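PDB 3WV4: Non-ribosomal peptide synthetase from Streptomyces halstedii, which belongs to the AMP-binding enzymes of the ANL superfamily and is represented here by its large N-terminal domain. Local coordinates for residues S84-G89 with P164-D169; G95-V100 with G400-P405; K209-P214 with G341-K346; A233-F238 with T308-T313; A409-R414 with M421-G426. One frame throughout, in Å; residues are numbered along the deposited sequence.

Overall arrangement
Contacts 2, 3 and 5 form one continuous patch. The centres of 2 and 3 lie about 11 Å apart and those of 3 and 5 about 12 Å. Tyr401 of contact 2 is probably hydrogen-bonded to Glu344 of contact 3, whose backbone carbonyl takes the hydroxyl of Tyr412 from contact 5. Contact 1 stands to one side, its centre about 19 Å from that of contact 2; the two share the four-stranded parallel sheet. Contact 4 is on the far side of the chain's centre from both 2 and 5, about 33 and 34 Å away between centres, yet reaches the same large mixed sheet as contact 5. Contact 3 joins the strand that follows an A3-like loop to a segment resembling A5.

Contact 1. Residues S84-G89 with P164-D169; sequences SAWLDG and PVYSID
Trp86 drives the edge of its indole into the face of Tyr166, a T-shaped aromatic pair that fixes helix 73-89 against strand 165-167, an outermost strand of the four-stranded parallel sheet. The pair carries the whole contact: the two backbones stay far apart, with 11.9 Å between the CA atoms of Trp86 and Tyr166, and two long side chains bridge the gap.

Trp86 CG stands opposite the backbone N (chi1 -172°), which sends the indole outward from the helix, six-membered ring foremost. On the strand, the Tyr166 ring lies on the side of its own backbone N, with CG anti to the carbonyl carbon (chi1 -67°), and this turns one face to meet the incoming edge. The ring planes stand at 85° with 5.3 Å between the centroid of the Trp86 six-membered ring and that of Tyr166. Such a geometry brings the slightly positive C-H rim of the indole onto the electron-rich face of the phenol.

Neighbouring side chains pack round both rings. Leu171 of helix 168-180 and Leu145 of strand 145-148 each touch both aromatic side chains, while Phe83, one turn back along the helix, lays its ring beside that of Trp86. Tyr166 itself is held by backbone hydrogen bonds to Val146 and Ala148 of the adjoining strand. The next residue, Ser167, is the N-cap of helix 168-180, which supplies Leu171.

At the interface, Trp86 CZ2 hangs over the centre of the Tyr166 ring, 4.0 Å above its plane, and Trp86 CH2 is 4.0 Å from Tyr166 CD2.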
# COMPACT_ATOMS: atom_id res chain seq x y z
N SER A 84 -12.40 9.05 -13.42
CA SER A 84 -12.97 10.16 -12.69
C SER A 84 -14.29 10.67 -13.38
O SER A 84 -15.28 10.96 -12.71
CB SER A 84 -11.97 11.30 -12.55
OG SER A 84 -10.83 10.93 -11.79
N ALA A 85 -14.32 10.76 -14.72
CA ALA A 85 -15.52 11.23 -15.41
C ALA A 85 -16.65 10.26 -15.22
O ALA A 85 -17.78 10.65 -15.10
CB ALA A 85 -15.25 11.39 -16.89
N TRP A 86 -16.33 8.98 -15.12
CA TRP A 86 -17.33 8.01 -14.81
C TRP A 86 -17.90 8.24 -13.43
O TRP A 86 -19.10 8.10 -13.24
CB TRP A 86 -16.71 6.61 -14.88
CG TRP A 86 -17.64 5.52 -14.77
CD1 TRP A 86 -18.31 4.91 -15.78
CD2 TRP A 86 -17.94 4.79 -13.58
NE1 TRP A 86 -19.07 3.86 -15.28
CE2 TRP A 86 -18.88 3.77 -13.93
CE3 TRP A 86 -17.58 4.94 -12.23
CZ2 TRP A 86 -19.40 2.88 -13.01
CZ3 TRP A 86 -18.09 4.03 -11.30
CH2 TRP A 86 -19.02 3.03 -11.68
N LEU A 87 -17.05 8.50 -12.44
CA LEU A 87 -17.57 8.83 -11.13
C LEU A 87 -18.49 10.03 -11.23
O LEU A 87 -19.59 10.02 -10.70
CB LEU A 87 -16.43 9.12 -10.14
CG LEU A 87 -15.59 7.89 -9.76
CD1 LEU A 87 -14.44 8.29 -8.86
CD2 LEU A 87 -16.45 6.85 -9.08
N ASP A 88 -18.04 11.08 -11.90
CA ASP A 88 -18.83 12.28 -12.06
C ASP A 88 -20.19 11.93 -12.69
O ASP A 88 -21.23 12.41 -12.26
CB ASP A 88 -18.08 13.29 -12.94
CG ASP A 88 -16.84 13.88 -12.26
OD1 ASP A 88 -16.84 13.94 -11.02
OD2 ASP A 88 -15.89 14.29 -13.00
N GLY A 89 -20.16 11.07 -13.70
CA GLY A 89 -21.37 10.63 -14.42
C GLY A 89 -22.34 9.93 -13.52
O GLY A 89 -23.53 10.05 -13.68
N PRO A 164 -25.88 -0.36 -5.96
CA PRO A 164 -25.41 -0.72 -7.30
C PRO A 164 -24.03 -1.35 -7.33
O PRO A 164 -23.11 -0.83 -6.75
CB PRO A 164 -25.40 0.62 -8.06
CG PRO A 164 -26.22 1.52 -7.25
CD PRO A 164 -26.09 1.08 -5.83
N VAL A 165 -23.93 -2.50 -7.98
CA VAL A 165 -22.69 -3.24 -8.13
C VAL A 165 -22.36 -3.23 -9.62
O VAL A 165 -23.23 -3.57 -10.42
CB VAL A 165 -22.90 -4.72 -7.73
CG1 VAL A 165 -21.59 -5.51 -7.80
CG2 VAL A 165 -23.54 -4.80 -6.36
N TYR A 166 -21.11 -2.94 -9.99
CA TYR A 166 -20.74 -2.86 -11.40
C TYR A 166 -19.61 -3.79 -11.69
O TYR A 166 -18.64 -3.79 -10.97
CB TYR A 166 -20.29 -1.48 -11.72
CG TYR A 166 -21.38 -0.46 -11.64
CD1 TYR A 166 -22.21 -0.19 -12.73
CD2 TYR A 166 -21.58 0.23 -10.47
CE1 TYR A 166 -23.24 0.73 -12.65
CE2 TYR A 166 -22.60 1.18 -10.35
CZ TYR A 166 -23.44 1.44 -11.46
OH TYR A 166 -24.49 2.38 -11.42
N SER A 167 -19.73 -4.58 -12.75
CA SER A 167 -18.63 -5.39 -13.26
C SER A 167 -17.53 -4.50 -13.84
O SER A 167 -17.82 -3.58 -14.56
CB SER A 167 -19.16 -6.27 -14.39
OG SER A 167 -18.20 -7.24 -14.79
N ILE A 168 -16.26 -4.81 -13.58
CA ILE A 168 -15.20 -3.96 -14.12
C ILE A 168 -15.18 -3.97 -15.68
O ILE A 168 -14.90 -2.98 -16.29
CB ILE A 168 -13.81 -4.32 -13.56
CG1 ILE A 168 -12.78 -3.28 -14.00
CG2 ILE A 168 -13.32 -5.68 -14.04
CD1 ILE A 168 -13.05 -1.89 -13.48
N ASP A 169 -15.48 -5.09 -16.31
CA ASP A 169 -15.53 -5.16 -17.78
C ASP A 169 -16.63 -4.31 -18.33
O ASP A 169 -16.41 -3.47 -19.18
CB ASP A 169 -15.81 -6.59 -18.18
CG ASP A 169 -14.85 -7.56 -17.49
OD1 ASP A 169 -13.65 -7.57 -17.88
OD2 ASP A 169 -15.30 -8.27 -16.52

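Contact 2. Residues G95-V100 with G400-P405; sequences GERIVV and GYWRAP
Arg97, at the start of strand 97-101 in the parallel sheet, reaches across to Trp402 and Arg403, the two central residues of a type II beta turn running from Tyr401 to Ala404. Walking along the strand segment, Gly95 contributes its carbonyl: Arg97 NH1 donates to Gly95 O at 2.9 Å, an N-H...O angle of 136°, which ties the guanidinium back to its own chain. Glu96 points away from the turn and forms a salt bridge with Arg144.

Arg97 does the touching. Its chain bends at chi2 and chi3, curling the guanidinium round until one face lies against CZ2 of the six-membered ring, Arg97 NE 3.5 Å from Trp402 CZ2. The two planes are inclined at 42°, so the groups are not stacked flat. Arg97 NE donates to Ala141 O and Trp402 NE1 to Asp140 O, so neighbouring carbonyls hold both partners.

Arg403 reaches the same spot with an extended chain, its CG lying over the centre of the Trp402 ring. Asp142 serves both arginines and probably eases their closeness: it makes a salt bridge with Arg403 NH1 and a long, weak ion pair with Arg97 NH2. Beside that shared carboxylate, Arg97 NH2 sits 3.4 Å from Arg403 NH2.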
# COMPACT_ATOMS: atom_id res chain seq x y z
N GLY A 95 -15.87 12.84 -0.81
CA GLY A 95 -16.08 12.32 0.55
C GLY A 95 -16.82 11.01 0.59
O GLY A 95 -16.80 10.31 1.59
N GLU A 96 -17.47 10.65 -0.52
CA GLU A 96 -18.27 9.42 -0.57
C GLU A 96 -17.34 8.27 -0.86
O GLU A 96 -16.27 8.47 -1.46
CB GLU A 96 -19.39 9.53 -1.61
CG GLU A 96 -20.38 10.66 -1.28
CD GLU A 96 -21.67 10.60 -2.11
OE1 GLU A 96 -21.58 10.52 -3.36
OE2 GLU A 96 -22.76 10.61 -1.49
N ARG A 97 -17.75 7.06 -0.46
CA ARG A 97 -16.93 5.89 -0.61
C ARG A 97 -17.34 5.06 -1.82
O ARG A 97 -18.53 5.03 -2.20
CB ARG A 97 -16.99 4.98 0.64
CG ARG A 97 -16.20 5.40 1.88
CD ARG A 97 -16.79 6.62 2.57
NE ARG A 97 -18.19 6.41 2.95
CZ ARG A 97 -19.08 7.37 3.12
NH1 ARG A 97 -18.71 8.62 3.00
NH2 ARG A 97 -20.33 7.07 3.46
N ILE A 98 -16.36 4.36 -2.39
CA ILE A 98 -16.62 3.26 -3.31
C ILE A 98 -15.85 2.05 -2.83
O ILE A 98 -14.69 2.15 -2.44
CB ILE A 98 -16.26 3.59 -4.76
CG1 ILE A 98 -14.76 3.80 -4.97
CG2 ILE A 98 -17.01 4.84 -5.19
CD1 ILE A 98 -14.40 4.04 -6.42
N VAL A 99 -16.53 0.92 -2.83
CA VAL A 99 -15.92 -0.34 -2.52
C VAL A 99 -15.55 -1.08 -3.77
O VAL A 99 -16.36 -1.20 -4.71
CB VAL A 99 -16.89 -1.24 -1.74
CG1 VAL A 99 -16.36 -2.66 -1.71
CG2 VAL A 99 -17.04 -0.75 -0.31
N VAL A 100 -14.35 -1.64 -3.77
CA VAL A 100 -13.72 -2.13 -4.95
C VAL A 100 -13.12 -3.46 -4.60
O VAL A 100 -12.30 -3.54 -3.66
CB VAL A 100 -12.60 -1.15 -5.39
CG1 VAL A 100 -11.91 -1.67 -6.62
CG2 VAL A 100 -13.17 0.23 -5.64
N GLY A 400 -7.34 7.67 12.49
CA GLY A 400 -8.22 6.90 13.33
C GLY A 400 -8.89 5.79 12.51
O GLY A 400 -8.50 5.54 11.37
N TYR A 401 -9.89 5.13 13.12
CA TYR A 401 -10.68 4.12 12.48
C TYR A 401 -11.96 4.74 11.95
O TYR A 401 -12.50 5.64 12.57
CB TYR A 401 -11.00 2.99 13.45
CG TYR A 401 -9.76 2.37 14.05
CD1 TYR A 401 -8.87 1.64 13.26
CD2 TYR A 401 -9.45 2.53 15.39
CE1 TYR A 401 -7.73 1.07 13.79
CE2 TYR A 401 -8.31 1.95 15.94
CZ TYR A 401 -7.45 1.22 15.14
OH TYR A 401 -6.28 0.67 15.68
N TRP A 402 -12.45 4.26 10.82
CA TRP A 402 -13.61 4.85 10.20
C TRP A 402 -14.88 4.68 11.12
O TRP A 402 -15.24 3.56 11.47
CB TRP A 402 -13.81 4.18 8.86
CG TRP A 402 -15.08 4.47 8.15
CD1 TRP A 402 -16.09 3.59 7.91
CD2 TRP A 402 -15.47 5.70 7.57
NE1 TRP A 402 -17.08 4.19 7.17
CE2 TRP A 402 -16.75 5.50 6.99
CE3 TRP A 402 -14.86 6.96 7.45
CZ2 TRP A 402 -17.43 6.51 6.32
CZ3 TRP A 402 -15.56 7.99 6.79
CH2 TRP A 402 -16.84 7.75 6.23
N ARG A 403 -15.48 5.82 11.50
CA ARG A 403 -16.73 5.87 12.28
C ARG A 403 -16.73 5.00 13.54
O ARG A 403 -17.71 4.31 13.83
CB ARG A 403 -17.92 5.51 11.40
CG ARG A 403 -18.11 6.49 10.26
CD ARG A 403 -19.43 6.29 9.56
NE ARG A 403 -19.66 7.30 8.54
CZ ARG A 403 -20.57 7.19 7.58
NH1 ARG A 403 -21.34 6.12 7.47
NH2 ARG A 403 -20.70 8.16 6.71
N ALA A 404 -15.62 5.03 14.27
CA ALA A 404 -15.49 4.25 15.48
C ALA A 404 -14.69 5.07 16.49
O ALA A 404 -13.57 4.72 16.79
CB ALA A 404 -14.81 2.93 15.19
N PRO A 405 -15.27 6.18 16.99
CA PRO A 405 -14.51 7.10 17.87
C PRO A 405 -13.95 6.43 19.14
O PRO A 405 -12.85 6.74 19.58
CB PRO A 405 -15.55 8.18 18.25
CG PRO A 405 -16.65 8.05 17.24
CD PRO A 405 -16.67 6.60 16.82

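Contact 3. Residues K209-P214 with G341-K346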
# COMPACT_ATOMS: atom_id res chain seq x y z
N LYS A 209 -13.61 -2.81 10.98
CA LYS A 209 -12.66 -1.83 11.50
C LYS A 209 -11.67 -1.47 10.41
O LYS A 209 -10.95 -2.32 9.96
CB LYS A 209 -11.93 -2.42 12.70
CG LYS A 209 -11.11 -1.38 13.42
CD LYS A 209 -10.45 -1.87 14.71
CE LYS A 209 -9.20 -2.68 14.42
NZ LYS A 209 -8.50 -2.97 15.71
N ALA A 210 -11.69 -0.22 9.98
CA ALA A 210 -10.86 0.26 8.92
C ALA A 210 -10.07 1.43 9.41
O ALA A 210 -10.60 2.30 10.11
CB ALA A 210 -11.71 0.69 7.74
N VAL A 211 -8.81 1.49 9.02
CA VAL A 211 -8.05 2.72 9.21
C VAL A 211 -8.41 3.74 8.14
O VAL A 211 -8.47 3.41 6.97
CB VAL A 211 -6.56 2.43 9.17
CG1 VAL A 211 -5.75 3.70 9.41
CG2 VAL A 211 -6.25 1.35 10.21
N ALA A 212 -8.67 4.97 8.56
CA ALA A 212 -9.05 6.05 7.70
C ALA A 212 -7.84 6.82 7.35
O ALA A 212 -7.21 7.44 8.22
CB ALA A 212 -10.06 6.97 8.36
N CYS A 213 -7.54 6.87 6.05
CA CYS A 213 -6.28 7.40 5.61
C CYS A 213 -6.48 8.60 4.77
O CYS A 213 -6.96 8.48 3.61
CB CYS A 213 -5.51 6.34 4.82
SG CYS A 213 -5.16 4.81 5.71
N PRO A 214 -6.07 9.77 5.27
CA PRO A 214 -6.14 10.95 4.46
C PRO A 214 -5.04 11.03 3.43
O PRO A 214 -4.00 10.45 3.60
CB PRO A 214 -5.98 12.10 5.48
CG PRO A 214 -6.28 11.47 6.80
CD PRO A 214 -5.69 10.09 6.65
N GLY A 341 5.85 -2.26 10.92
CA GLY A 341 4.81 -1.27 10.87
C GLY A 341 3.46 -1.81 11.27
O GLY A 341 3.31 -3.00 11.50
N GLN A 342 2.47 -0.92 11.30
CA GLN A 342 1.05 -1.26 11.47
C GLN A 342 0.32 -0.43 10.47
O GLN A 342 0.76 0.67 10.15
CB GLN A 342 0.51 -0.81 12.85
CG GLN A 342 0.90 -1.69 14.02
CD GLN A 342 0.28 -1.24 15.35
OE1 GLN A 342 -0.28 -0.14 15.49
NE2 GLN A 342 0.33 -2.10 16.31
N THR A 343 -0.89 -0.88 10.12
CA THR A 343 -1.78 -0.14 9.26
C THR A 343 -2.14 1.25 9.78
O THR A 343 -2.19 2.23 9.00
CB THR A 343 -3.05 -0.96 9.01
OG1 THR A 343 -2.69 -2.23 8.47
CG2 THR A 343 -3.90 -0.26 8.02
N GLU A 344 -2.21 1.39 11.10
CA GLU A 344 -2.57 2.64 11.77
C GLU A 344 -1.65 3.82 11.45
O GLU A 344 -2.05 5.02 11.56
CB GLU A 344 -2.63 2.40 13.29
CG GLU A 344 -3.87 1.67 13.79
CD GLU A 344 -3.86 0.14 13.60
OE1 GLU A 344 -3.01 -0.45 12.89
OE2 GLU A 344 -4.78 -0.49 14.14
N CYS A 345 -0.44 3.54 10.98
CA CYS A 345 0.44 4.62 10.47
C CYS A 345 1.30 4.22 9.24
O CYS A 345 2.34 4.78 8.97
CB CYS A 345 1.34 5.05 11.61
SG CYS A 345 2.52 3.85 12.15
N LYS A 346 0.84 3.22 8.52
CA LYS A 346 1.54 2.55 7.42
C LYS A 346 2.76 1.81 7.84
O LYS A 346 2.85 0.59 7.60
CB LYS A 346 1.84 3.48 6.27
CG LYS A 346 2.60 2.85 5.14
CD LYS A 346 2.19 1.46 4.68
CE LYS A 346 3.13 0.96 3.56
NZ LYS A 346 2.79 -0.36 2.92
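Strand 210-214 runs past the bend at 341-346 with its closest backbone approach at Val211 and Glu344, whose CA atoms are 6.0 Å apart. The strand is extended; the other segment coils into a short 3-10 turn at residues 343-344. Two bonds tighten that coil, Cys345 N to Gln342 O and Lys346 N to Thr343 O, and the turn presents Thr343 and the start of Glu344 to the strand.

Val211 forks over the turn. Its CG2 meets Thr343 CG2 at 3.6 Å, methyl against methyl, while the other branch, Val211 CG1, rests against the backbone, 4.1 Å from Glu344 CA. The threonine turns its methyl to the valine by setting CG2 anti to its own N; OG1 then falls on the side of that N.

Both sequences are recognisable in this family. Strands 195-200 and 210-214 form an antiparallel pair whose connection, rich in serine, threonine and glycine, resembles the A3 core motif and ends with Lys209; the Gly-Gln-Thr-Glu run from Gly341 looks like A5.

Glu344 sets off away from the strand, but its CG, beside the backbone N (chi1 -76°), comes to 4.3 Å from Val211 CG2; chi2 (79°) then swings the carboxylate round. OE2 is probably hydrogen-bonded to Tyr401 OH, though the modelled distance is doubtfully short. Lys209 NZ stands 4.7 Å from Glu344 OE2, too far for a direct bond, though its charge probably helps stabilise the carboxylate.

Contact 4. Residues A233-F238 with T308-T313; sequences AEDIVF and TLRMFT
Asp235 and Arg310 meet in a two-pronged salt bridge in which each carboxylate oxygen takes its own guanidinium nitrogen. Arg310 comes side-on: NE donates to Asp235 OD1 at 2.8 Å, and NH2 donates to Asp235 OD2 at 2.7 Å. The bonds are nearly straight, with N-H...O angles of 171° and 174°. Both oxygens are approached on the syn side, and they lie in the plane of the guanidinium, which is nearly coplanar with the carboxylate.

Neither oxygen depends on arginine alone. Asp235 OD1 also accepts from Thr283 OG1, and OD2 from the backbone N of His232. The arginine has a further acceptor too, NH2 reaching Gly230 O. Thr283 OG1 in turn meets Ile236 N, so one hydroxyl links the carboxylate to the start of the strand. With four donors around it, the buried carboxylate is well compensated, and its charged form is probably strongly favoured.

Arg310 gets there from the crowded position at chi1 (80°), with CG between the backbone N and the carbonyl carbon; from there the chain runs out straight to NE. Met284 packs against both side chains.

Asp235 immediately precedes strand 236-239, an outermost strand of a four-stranded mixed sheet, and Arg310 precedes strand 311-314 of the large mixed sheet. The arrangement is a side-on bidentate Asp-Arg salt bridge, here linking the entrances of strands from two different sheets.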
# COMPACT_ATOMS: atom_id res chain seq x y z
N ALA A 233 13.64 5.78 -10.87
CA ALA A 233 12.88 5.69 -12.11
C ALA A 233 13.23 4.49 -12.96
O ALA A 233 12.41 4.05 -13.72
CB ALA A 233 13.02 6.99 -12.92
N GLU A 234 14.45 4.01 -12.89
CA GLU A 234 14.83 2.84 -13.60
C GLU A 234 14.52 1.51 -12.85
O GLU A 234 14.88 0.49 -13.34
CB GLU A 234 16.31 2.95 -13.98
CG GLU A 234 16.49 4.04 -15.08
CD GLU A 234 17.92 4.24 -15.56
OE1 GLU A 234 18.83 4.54 -14.74
OE2 GLU A 234 18.14 4.14 -16.81
N ASP A 235 13.91 1.53 -11.66
CA ASP A 235 13.57 0.26 -10.99
C ASP A 235 12.37 -0.38 -11.64
O ASP A 235 11.61 0.24 -12.29
CB ASP A 235 13.34 0.42 -9.50
CG ASP A 235 14.64 0.52 -8.72
OD1 ASP A 235 15.52 -0.36 -8.91
OD2 ASP A 235 14.77 1.47 -7.89
N ILE A 236 12.30 -1.68 -11.53
CA ILE A 236 11.17 -2.40 -12.00
C ILE A 236 10.75 -3.19 -10.76
O ILE A 236 11.52 -4.01 -10.29
CB ILE A 236 11.58 -3.31 -13.14
CG1 ILE A 236 11.96 -2.43 -14.37
CG2 ILE A 236 10.45 -4.28 -13.46
CD1 ILE A 236 12.38 -3.14 -15.66
N VAL A 237 9.53 -2.95 -10.28
CA VAL A 237 9.03 -3.49 -9.02
C VAL A 237 8.12 -4.68 -9.29
O VAL A 237 7.04 -4.52 -9.92
CB VAL A 237 8.27 -2.42 -8.22
CG1 VAL A 237 7.90 -2.89 -6.82
CG2 VAL A 237 9.15 -1.15 -8.13
N PHE A 238 8.52 -5.85 -8.83
CA PHE A 238 7.75 -7.05 -9.01
C PHE A 238 6.87 -7.28 -7.79
O PHE A 238 7.34 -7.66 -6.72
CB PHE A 238 8.66 -8.25 -9.26
CG PHE A 238 7.93 -9.48 -9.77
CD1 PHE A 238 7.28 -10.34 -8.91
CD2 PHE A 238 7.86 -9.75 -11.16
CE1 PHE A 238 6.59 -11.45 -9.39
CE2 PHE A 238 7.20 -10.86 -11.63
CZ PHE A 238 6.55 -11.71 -10.76
N THR A 308 19.19 -9.17 -11.98
CA THR A 308 18.75 -7.77 -11.87
C THR A 308 18.21 -7.37 -10.49
O THR A 308 18.21 -6.21 -10.16
CB THR A 308 17.68 -7.49 -12.92
OG1 THR A 308 16.60 -8.42 -12.73
CG2 THR A 308 18.29 -7.64 -14.34
N LEU A 309 17.78 -8.34 -9.68
CA LEU A 309 17.27 -8.09 -8.33
C LEU A 309 18.30 -7.46 -7.40
O LEU A 309 19.36 -8.04 -7.16
CB LEU A 309 16.78 -9.38 -7.74
CG LEU A 309 15.37 -9.77 -8.20
CD1 LEU A 309 15.06 -11.12 -7.64
CD2 LEU A 309 14.31 -8.77 -7.70
N ARG A 310 17.96 -6.27 -6.88
CA ARG A 310 18.80 -5.52 -5.97
C ARG A 310 18.25 -5.33 -4.55
O ARG A 310 19.01 -4.97 -3.62
CB ARG A 310 19.17 -4.16 -6.59
CG ARG A 310 18.11 -3.07 -6.49
CD ARG A 310 18.58 -1.80 -7.25
NE ARG A 310 17.63 -0.71 -7.09
CZ ARG A 310 17.61 0.14 -6.05
NH1 ARG A 310 18.50 0.08 -5.10
NH2 ARG A 310 16.72 1.09 -5.99
N MET A 311 16.97 -5.57 -4.34
CA MET A 311 16.41 -5.42 -2.98
C MET A 311 15.17 -6.24 -2.79
O MET A 311 14.32 -6.31 -3.69
CB MET A 311 16.04 -3.96 -2.67
CG MET A 311 15.81 -3.67 -1.19
SD MET A 311 15.52 -1.92 -0.87
CE MET A 311 17.07 -1.22 -1.43
N PHE A 312 15.11 -6.90 -1.64
CA PHE A 312 13.94 -7.52 -1.10
C PHE A 312 13.52 -6.74 0.14
O PHE A 312 14.36 -6.47 1.02
CB PHE A 312 14.22 -8.93 -0.63
CG PHE A 312 14.63 -9.84 -1.72
CD1 PHE A 312 13.69 -10.39 -2.57
CD2 PHE A 312 15.98 -10.14 -1.93
CE1 PHE A 312 14.07 -11.23 -3.61
CE2 PHE A 312 16.37 -10.97 -2.99
CZ PHE A 312 15.40 -11.51 -3.84
N THR A 313 12.23 -6.41 0.22
CA THR A 313 11.74 -5.70 1.37
C THR A 313 10.65 -6.55 2.05
O THR A 313 9.69 -6.96 1.43
CB THR A 313 11.23 -4.30 1.01
OG1 THR A 313 10.12 -4.35 0.14
CG2 THR A 313 12.26 -3.57 0.29

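Contact 5. Residues A409-R414 with M421-G426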
# COMPACT_ATOMS: atom_id res chain seq x y z
N ALA A 409 -10.10 6.29 20.08
CA ALA A 409 -9.59 6.99 21.26
C ALA A 409 -8.59 6.17 22.06
O ALA A 409 -7.67 6.76 22.65
CB ALA A 409 -10.74 7.43 22.16
N ARG A 410 -8.73 4.85 22.06
CA ARG A 410 -7.80 3.99 22.77
C ARG A 410 -6.48 3.66 22.04
O ARG A 410 -5.52 3.21 22.67
CB ARG A 410 -8.52 2.72 23.23
CG ARG A 410 -8.55 1.43 22.41
CD ARG A 410 -9.44 0.42 23.15
NE ARG A 410 -8.89 0.08 24.48
CZ ARG A 410 -9.44 -0.75 25.36
NH1 ARG A 410 -10.58 -1.39 25.08
NH2 ARG A 410 -8.84 -0.95 26.53
N ALA A 411 -6.42 3.88 20.73
CA ALA A 411 -5.19 3.72 19.98
C ALA A 411 -4.56 5.07 19.66
O ALA A 411 -3.35 5.27 19.81
CB ALA A 411 -5.48 2.98 18.70
N TYR A 412 -5.39 6.02 19.22
CA TYR A 412 -4.90 7.33 18.85
C TYR A 412 -5.18 8.33 20.01
O TYR A 412 -6.34 8.66 20.23
CB TYR A 412 -5.60 7.78 17.55
CG TYR A 412 -5.32 6.95 16.30
CD1 TYR A 412 -4.38 7.36 15.35
CD2 TYR A 412 -6.01 5.77 16.05
CE1 TYR A 412 -4.15 6.61 14.19
CE2 TYR A 412 -5.76 5.00 14.93
CZ TYR A 412 -4.84 5.42 13.99
OH TYR A 412 -4.60 4.67 12.82
N ARG A 413 -4.13 8.85 20.69
CA ARG A 413 -4.26 9.66 21.94
C ARG A 413 -3.48 11.00 22.02
O ARG A 413 -2.40 11.11 21.46
CB ARG A 413 -3.85 8.81 23.15
CG ARG A 413 -4.32 7.37 23.04
CD ARG A 413 -4.67 6.76 24.37
NE ARG A 413 -3.60 5.97 24.96
CZ ARG A 413 -3.66 4.67 25.26
NH1 ARG A 413 -4.73 3.95 24.98
NH2 ARG A 413 -2.64 4.08 25.84
N ARG A 414 -4.05 11.98 22.74
CA ARG A 414 -3.45 13.29 23.04
C ARG A 414 -3.43 14.21 21.81
O ARG A 414 -4.48 14.67 21.34
CB ARG A 414 -2.04 13.12 23.59
CG ARG A 414 -1.43 14.37 24.20
CD ARG A 414 0.06 14.17 24.48
NE ARG A 414 0.85 15.37 24.23
CZ ARG A 414 0.87 16.45 25.02
NH1 ARG A 414 0.12 16.51 26.12
NH2 ARG A 414 1.64 17.48 24.69
N MET A 421 -2.64 12.63 18.09
CA MET A 421 -1.28 12.76 17.63
C MET A 421 -0.32 11.66 18.13
O MET A 421 0.78 11.64 17.65
CB MET A 421 -0.73 14.18 17.97
CG MET A 421 -0.49 14.43 19.46
SD MET A 421 -0.06 16.12 19.96
CE MET A 421 -1.64 16.98 19.87
N ARG A 422 -0.69 10.77 19.06
CA ARG A 422 0.23 9.70 19.45
C ARG A 422 -0.39 8.35 19.29
O ARG A 422 -1.43 8.06 19.89
CB ARG A 422 0.76 9.86 20.87
CG ARG A 422 1.47 8.62 21.42
CD ARG A 422 2.69 8.94 22.26
NE ARG A 422 2.56 10.20 22.98
CZ ARG A 422 3.56 11.02 23.27
NH1 ARG A 422 4.80 10.71 22.91
NH2 ARG A 422 3.32 12.16 23.92
N LEU A 423 0.21 7.53 18.43
CA LEU A 423 -0.31 6.18 18.22
C LEU A 423 0.30 5.24 19.21
O LEU A 423 1.52 5.14 19.31
CB LEU A 423 0.02 5.66 16.81
CG LEU A 423 -0.28 4.20 16.56
CD1 LEU A 423 -1.79 3.99 16.53
CD2 LEU A 423 0.42 3.71 15.28
N HIS A 424 -0.55 4.52 19.93
CA HIS A 424 -0.12 3.48 20.87
C HIS A 424 -0.34 2.16 20.19
O HIS A 424 -1.48 1.77 19.92
CB HIS A 424 -0.96 3.58 22.16
CG HIS A 424 -0.67 4.80 22.97
ND1 HIS A 424 0.02 4.76 24.17
CD2 HIS A 424 -0.98 6.10 22.76
CE1 HIS A 424 0.14 5.98 24.64
NE2 HIS A 424 -0.46 6.81 23.81
N THR A 425 0.74 1.44 19.93
CA THR A 425 0.67 0.28 19.05
C THR A 425 0.21 -1.01 19.72
O THR A 425 -0.16 -1.97 19.03
CB THR A 425 2.07 -0.05 18.50
OG1 THR A 425 2.90 -0.49 19.58
CG2 THR A 425 2.69 1.19 17.78
N GLY A 426 0.33 -1.09 21.04
CA GLY A 426 0.08 -2.33 21.74
C GLY A 426 1.21 -3.31 21.55
O GLY A 426 1.13 -4.44 21.96
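Tyr412 and Leu423 face each other as a non-hydrogen-bonded pair in a small antiparallel beta hairpin, strands 412-413 and 422-425. The backbone bonds lie on either side of that pair. Arg413 and Arg422 bind reciprocally, with Arg413 N to Arg422 O at 2.9 Å and Arg422 N to Arg413 O at 3.0 Å. Beyond Tyr412, His424 N donates to Ala411 O at 2.9 Å.

The apolar contact is a CH-pi one: Leu423 CD1 sits over the face of Tyr412, 4.2 Å from the ring centroid. Tyr412 OH is held by Glu344 O.

Arg413 and Arg422 share the other face, with His424 and Arg414 close by. Arg413 folds back through bends at chi2 and chi3 and crosses His424, its NE over the centre of the imidazole and 3.4 Å above the plane, with guanidinium and ring inclined at 41°. Arg422 NH2 lies 3.9 Å from Arg414 CD.

Acidic neighbours probably offset the positive charge of the arginines: Glu373 makes a salt bridge with Arg422 NH1, and Glu389 takes a hydrogen bond with His424 ND1. The hairpin thus has an apolar pair on one face and basic side chains on the other, whose electrostatic cost the two glutamates probably ease.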